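Local coordinates for CRISPR-associated protein CasA/Cse1 (PDB 4AN8) that probably serves as a subunit of the Cascade ribonucleoprotein complex, which uses CRISPR RNA to recognise invading nucleic acids in bacterial adaptive immunity, at residues 49-54 with 356-361; 188-193 with 295-300. All blocks are in the same frame, centred on the assembly; numbering follows the deposited sequence.

Contact 1. Residues 49-54 with 356-361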
# COMPACT_ATOMS: atom_id res chain seq x y z
N SER A 49 -0.08 -8.85 -8.35
CA SER A 49 0.56 -7.57 -8.03
C SER A 49 -0.16 -6.69 -7.01
O SER A 49 -1.26 -6.20 -7.27
CB SER A 49 0.72 -6.74 -9.28
OG SER A 49 1.10 -5.47 -8.87
N PRO A 50 0.49 -6.43 -5.88
CA PRO A 50 -0.11 -5.54 -4.88
C PRO A 50 -0.27 -4.09 -5.39
O PRO A 50 -1.15 -3.36 -4.90
CB PRO A 50 0.86 -5.60 -3.69
CG PRO A 50 1.69 -6.90 -3.93
CD PRO A 50 1.77 -7.03 -5.43
N LEU A 51 0.57 -3.67 -6.34
CA LEU A 51 0.44 -2.33 -6.92
C LEU A 51 -0.81 -2.28 -7.79
O LEU A 51 -1.56 -1.31 -7.74
CB LEU A 51 1.69 -1.96 -7.74
CG LEU A 51 3.05 -2.08 -7.03
CD1 LEU A 51 4.16 -1.45 -7.88
CD2 LEU A 51 3.03 -1.50 -5.59
N GLU A 52 -1.04 -3.31 -8.58
CA GLU A 52 -2.26 -3.43 -9.38
C GLU A 52 -3.49 -3.35 -8.50
O GLU A 52 -4.42 -2.60 -8.79
CB GLU A 52 -2.28 -4.74 -10.16
CG GLU A 52 -1.82 -4.62 -11.58
CD GLU A 52 -1.93 -5.93 -12.39
OE1 GLU A 52 -2.63 -6.88 -11.96
OE2 GLU A 52 -1.30 -6.01 -13.46
N GLU A 53 -3.50 -4.12 -7.43
CA GLU A 53 -4.63 -4.11 -6.52
C GLU A 53 -4.87 -2.70 -5.98
O GLU A 53 -6.01 -2.24 -5.90
CB GLU A 53 -4.39 -5.09 -5.37
CG GLU A 53 -5.53 -5.21 -4.36
CD GLU A 53 -5.22 -6.29 -3.30
OE1 GLU A 53 -4.20 -6.99 -3.45
OE2 GLU A 53 -5.97 -6.43 -2.31
N ALA A 54 -3.79 -2.02 -5.57
CA ALA A 54 -3.92 -0.70 -4.95
C ALA A 54 -4.57 0.29 -5.91
O ALA A 54 -5.56 0.93 -5.56
CB ALA A 54 -2.57 -0.18 -4.51
N LEU A 356 13.02 -2.03 -4.43
CA LEU A 356 13.62 -3.28 -3.94
C LEU A 356 12.64 -4.44 -3.89
O LEU A 356 13.05 -5.61 -3.95
CB LEU A 356 14.20 -3.09 -2.54
CG LEU A 356 15.28 -2.02 -2.37
CD1 LEU A 356 15.74 -1.98 -0.93
CD2 LEU A 356 16.45 -2.29 -3.32
N ASP A 357 11.36 -4.13 -3.74
CA ASP A 357 10.39 -5.17 -3.45
C ASP A 357 8.98 -4.60 -3.47
O ASP A 357 8.78 -3.39 -3.34
CB ASP A 357 10.69 -5.81 -2.09
CG ASP A 357 10.02 -7.18 -1.90
OD1 ASP A 357 9.74 -7.87 -2.90
OD2 ASP A 357 9.78 -7.56 -0.73
N ILE A 358 8.02 -5.49 -3.62
CA ILE A 358 6.62 -5.13 -3.67
C ILE A 358 5.89 -6.08 -2.73
O ILE A 358 6.10 -7.28 -2.77
CB ILE A 358 6.15 -5.19 -5.12
CG1 ILE A 358 6.59 -3.91 -5.82
CG2 ILE A 358 4.69 -5.33 -5.24
CD1 ILE A 358 6.75 -4.08 -7.28
N ARG A 359 5.08 -5.54 -1.83
CA ARG A 359 4.54 -6.35 -0.75
C ARG A 359 3.05 -6.14 -0.51
O ARG A 359 2.54 -5.02 -0.63
CB ARG A 359 5.31 -6.09 0.55
CG ARG A 359 6.46 -7.05 0.75
CD ARG A 359 7.52 -6.54 1.72
NE ARG A 359 6.99 -6.21 3.04
CZ ARG A 359 7.71 -5.59 3.98
NH1 ARG A 359 8.97 -5.27 3.71
NH2 ARG A 359 7.18 -5.31 5.16
N ARG A 360 2.39 -7.25 -0.17
CA ARG A 360 1.01 -7.29 0.28
C ARG A 360 0.99 -7.86 1.70
O ARG A 360 1.37 -9.00 1.93
CB ARG A 360 0.16 -8.15 -0.66
CG ARG A 360 -1.23 -8.53 -0.13
CD ARG A 360 -2.27 -8.75 -1.26
NE ARG A 360 -1.66 -9.40 -2.42
CZ ARG A 360 -1.82 -9.02 -3.69
NH1 ARG A 360 -2.59 -8.01 -4.02
NH2 ARG A 360 -1.20 -9.68 -4.64
N GLU A 361 0.54 -7.06 2.67
CA GLU A 361 0.38 -7.60 4.01
C GLU A 361 -1.08 -7.62 4.47
O GLU A 361 -1.85 -6.74 4.15
CB GLU A 361 1.29 -6.89 5.01
CG GLU A 361 2.55 -7.66 5.21
CD GLU A 361 3.72 -6.78 5.55
OE1 GLU A 361 3.56 -5.89 6.43
OE2 GLU A 361 4.79 -6.98 4.93
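In Ile358, chi1 of -80° swings CG2 opposite the backbone N, which lays that methyl against the ring of Pro50, while Leu51, with CG anti to its carbonyl carbon (chi1 -54°), sends CD1 to the other branch of the same isoleucine. The contact sets the first turn of helix 50-67 on strand 354-364, an outer strand of a three-stranded antiparallel sheet, with the segment axes 8.6 Å apart at 59°. Packing is tightest at Pro50 CD and Ile358 CG2, 3.4 Å apart. Leu51 CD1 meets Ile358 CD1 at 3.7 Å, the two side chains crossing at about a right angle. Pro50 CG also stands over one face of the Arg360 guanidinium, whose edge is turned to Glu53. A salt bridge is modelled between Glu53 OE1 and Arg360 NH1, but the two atoms are placed too close together and its geometry is doubtful. Glu53 OE2 has a second cationic partner in Arg344 of the neighbouring strand 342-351. The helix start is N-capped by Ser49: its OG takes a nearly straight bond from Glu52 N, 3.1 Å long, and a weak one from Leu51 N.

Contact 2. Residues 188-193 with 295-300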
# COMPACT_ATOMS: atom_id res chain seq x y z
N ARG A 188 6.23 5.97 -2.42
CA ARG A 188 6.91 5.67 -1.15
C ARG A 188 6.04 5.07 -0.04
O ARG A 188 6.51 4.21 0.70
CB ARG A 188 7.60 6.93 -0.58
CG ARG A 188 8.43 7.73 -1.56
CD ARG A 188 9.53 6.85 -2.16
NE ARG A 188 10.18 7.50 -3.30
CZ ARG A 188 11.27 7.03 -3.91
NH1 ARG A 188 11.85 5.90 -3.52
NH2 ARG A 188 11.77 7.69 -4.92
N PRO A 189 4.80 5.56 0.13
CA PRO A 189 4.14 5.20 1.38
C PRO A 189 3.47 3.87 1.28
O PRO A 189 3.14 3.41 0.18
CB PRO A 189 3.08 6.30 1.56
CG PRO A 189 2.80 6.76 0.16
CD PRO A 189 4.08 6.62 -0.60
N ALA A 190 3.26 3.26 2.44
CA ALA A 190 2.48 2.05 2.55
C ALA A 190 1.01 2.43 2.46
O ALA A 190 0.59 3.39 3.09
CB ALA A 190 2.78 1.40 3.88
N LEU A 191 0.22 1.69 1.69
CA LEU A 191 -1.20 2.02 1.55
C LEU A 191 -2.09 1.14 2.42
O LEU A 191 -1.98 -0.09 2.38
CB LEU A 191 -1.62 1.91 0.08
CG LEU A 191 -0.79 2.82 -0.84
CD1 LEU A 191 -1.27 2.69 -2.30
CD2 LEU A 191 -0.85 4.29 -0.38
N PHE A 192 -2.97 1.77 3.20
CA PHE A 192 -3.93 1.03 4.03
C PHE A 192 -5.24 0.79 3.30
O PHE A 192 -5.97 1.74 2.95
CB PHE A 192 -4.18 1.74 5.36
CG PHE A 192 -2.99 1.74 6.26
CD1 PHE A 192 -1.90 2.57 5.99
CD2 PHE A 192 -2.93 0.91 7.37
CE1 PHE A 192 -0.80 2.58 6.82
CE2 PHE A 192 -1.81 0.91 8.21
CZ PHE A 192 -0.74 1.74 7.93
N LEU A 193 -5.55 -0.48 3.09
CA LEU A 193 -6.77 -0.85 2.38
C LEU A 193 -7.62 -1.83 3.17
O LEU A 193 -7.48 -3.03 3.01
CB LEU A 193 -6.43 -1.44 1.01
CG LEU A 193 -7.65 -1.83 0.19
CD1 LEU A 193 -8.10 -0.65 -0.68
CD2 LEU A 193 -7.37 -3.08 -0.65
N LEU A 295 4.27 6.37 6.83
CA LEU A 295 4.59 4.97 7.08
C LEU A 295 4.96 4.33 5.76
O LEU A 295 4.38 4.62 4.71
CB LEU A 295 3.45 4.21 7.76
CG LEU A 295 3.60 4.14 9.28
CD1 LEU A 295 3.50 5.57 9.86
CD2 LEU A 295 2.56 3.22 9.88
N ARG A 296 5.95 3.46 5.82
CA ARG A 296 6.65 3.03 4.64
C ARG A 296 7.01 1.57 4.86
O ARG A 296 7.38 1.19 5.95
CB ARG A 296 7.90 3.90 4.54
CG ARG A 296 8.55 3.99 3.21
CD ARG A 296 9.38 5.25 3.16
NE ARG A 296 10.29 5.25 2.03
CZ ARG A 296 10.79 6.36 1.48
NH1 ARG A 296 10.44 7.56 1.96
NH2 ARG A 296 11.62 6.27 0.45
N LEU A 297 6.87 0.74 3.84
CA LEU A 297 7.29 -0.64 4.00
C LEU A 297 8.82 -0.70 3.98
O LEU A 297 9.48 0.03 3.23
CB LEU A 297 6.69 -1.52 2.90
CG LEU A 297 5.17 -1.69 2.91
CD1 LEU A 297 4.68 -2.23 1.57
CD2 LEU A 297 4.68 -2.57 4.07
N SER A 298 9.39 -1.54 4.82
CA SER A 298 10.85 -1.59 4.93
C SER A 298 11.38 -2.98 4.61
O SER A 298 10.74 -4.00 4.90
CB SER A 298 11.32 -1.15 6.31
OG SER A 298 12.70 -1.41 6.43
N GLU A 299 12.58 -3.00 4.03
CA GLU A 299 13.21 -4.23 3.56
C GLU A 299 13.25 -5.33 4.61
O GLU A 299 12.90 -6.48 4.33
CB GLU A 299 14.62 -3.95 3.05
CG GLU A 299 15.39 -5.20 2.71
CD GLU A 299 16.19 -5.07 1.43
OE1 GLU A 299 17.15 -4.27 1.39
OE2 GLU A 299 15.86 -5.79 0.46
N GLU A 300 13.68 -5.01 5.82
CA GLU A 300 13.80 -6.06 6.82
C GLU A 300 12.95 -5.86 8.08
O GLU A 300 12.64 -6.82 8.78
CB GLU A 300 15.27 -6.36 7.11
CG GLU A 300 16.00 -6.92 5.88
CD GLU A 300 17.48 -7.16 6.09
OE1 GLU A 300 17.98 -6.91 7.21
OE2 GLU A 300 18.16 -7.59 5.13
O HOH W 1 5.91 1.48 1.07
O HOH W 2 1.38 4.99 5.00
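Ala190 and Leu295 provide the direct backbone bond of this buried contact, in which the run into strand 191-195, outermost of a three-stranded antiparallel sheet, meets the loop following strand 292-294. Ala190 N donates to Leu295 O at 2.9 Å, almost straight at the hydrogen, from a position tilted 28° out of the carbonyl plane. The same oxygen receives a CA-H...O contact from Pro189 CA at 3.4 Å. Two waters extend the polar seam: one bridges Arg188 O and Leu297 N, accepting from the latter, and the other lies between Ala190 O and Leu295 O. Among apolar contacts, Ala190 CB rests on Leu297 CG at 4.0 Å, and Leu295 CD2 comes to the edge of the Phe192 ring at CZ. The two arginines run side by side in the same direction. Arg296, extended from CG to NE, brings one guanidinium face over the aliphatic part of Arg188, with CB of Arg188 3.8 Å above the plane. Arg188, bent at chi2 (-59°), directs its own guanidinium to Ser350, Gln352 and Asp183, and the carboxylate of Asp183 probably eases the closeness of the two charges. Arg296 NH2 lies 3.4 Å from Arg188 CD.

Contacts 1 and 2 have centres 10 Å apart and reach the same three-stranded sheet: 356-361 belongs to one outer strand and 188-193 leads into the other, with strand 342-351 between them. Along the chain, both segments of contact 2 fall within the 301 residues that separate the two segments of contact 1. They touch directly. Arg359 NH1 lies 2.5 Å from Ser298 O, a probable hydrogen bond, and Arg359 NH2 packs on Leu297 CD2, so the loop 295-300 reaches strand 354-364 as well. From helix 50-67, Ala54 CB meets Leu191 CD1 at 3.8 Å. An acetate ion, probably from crystallisation, lies about 4 Å from the side chain of Leu51.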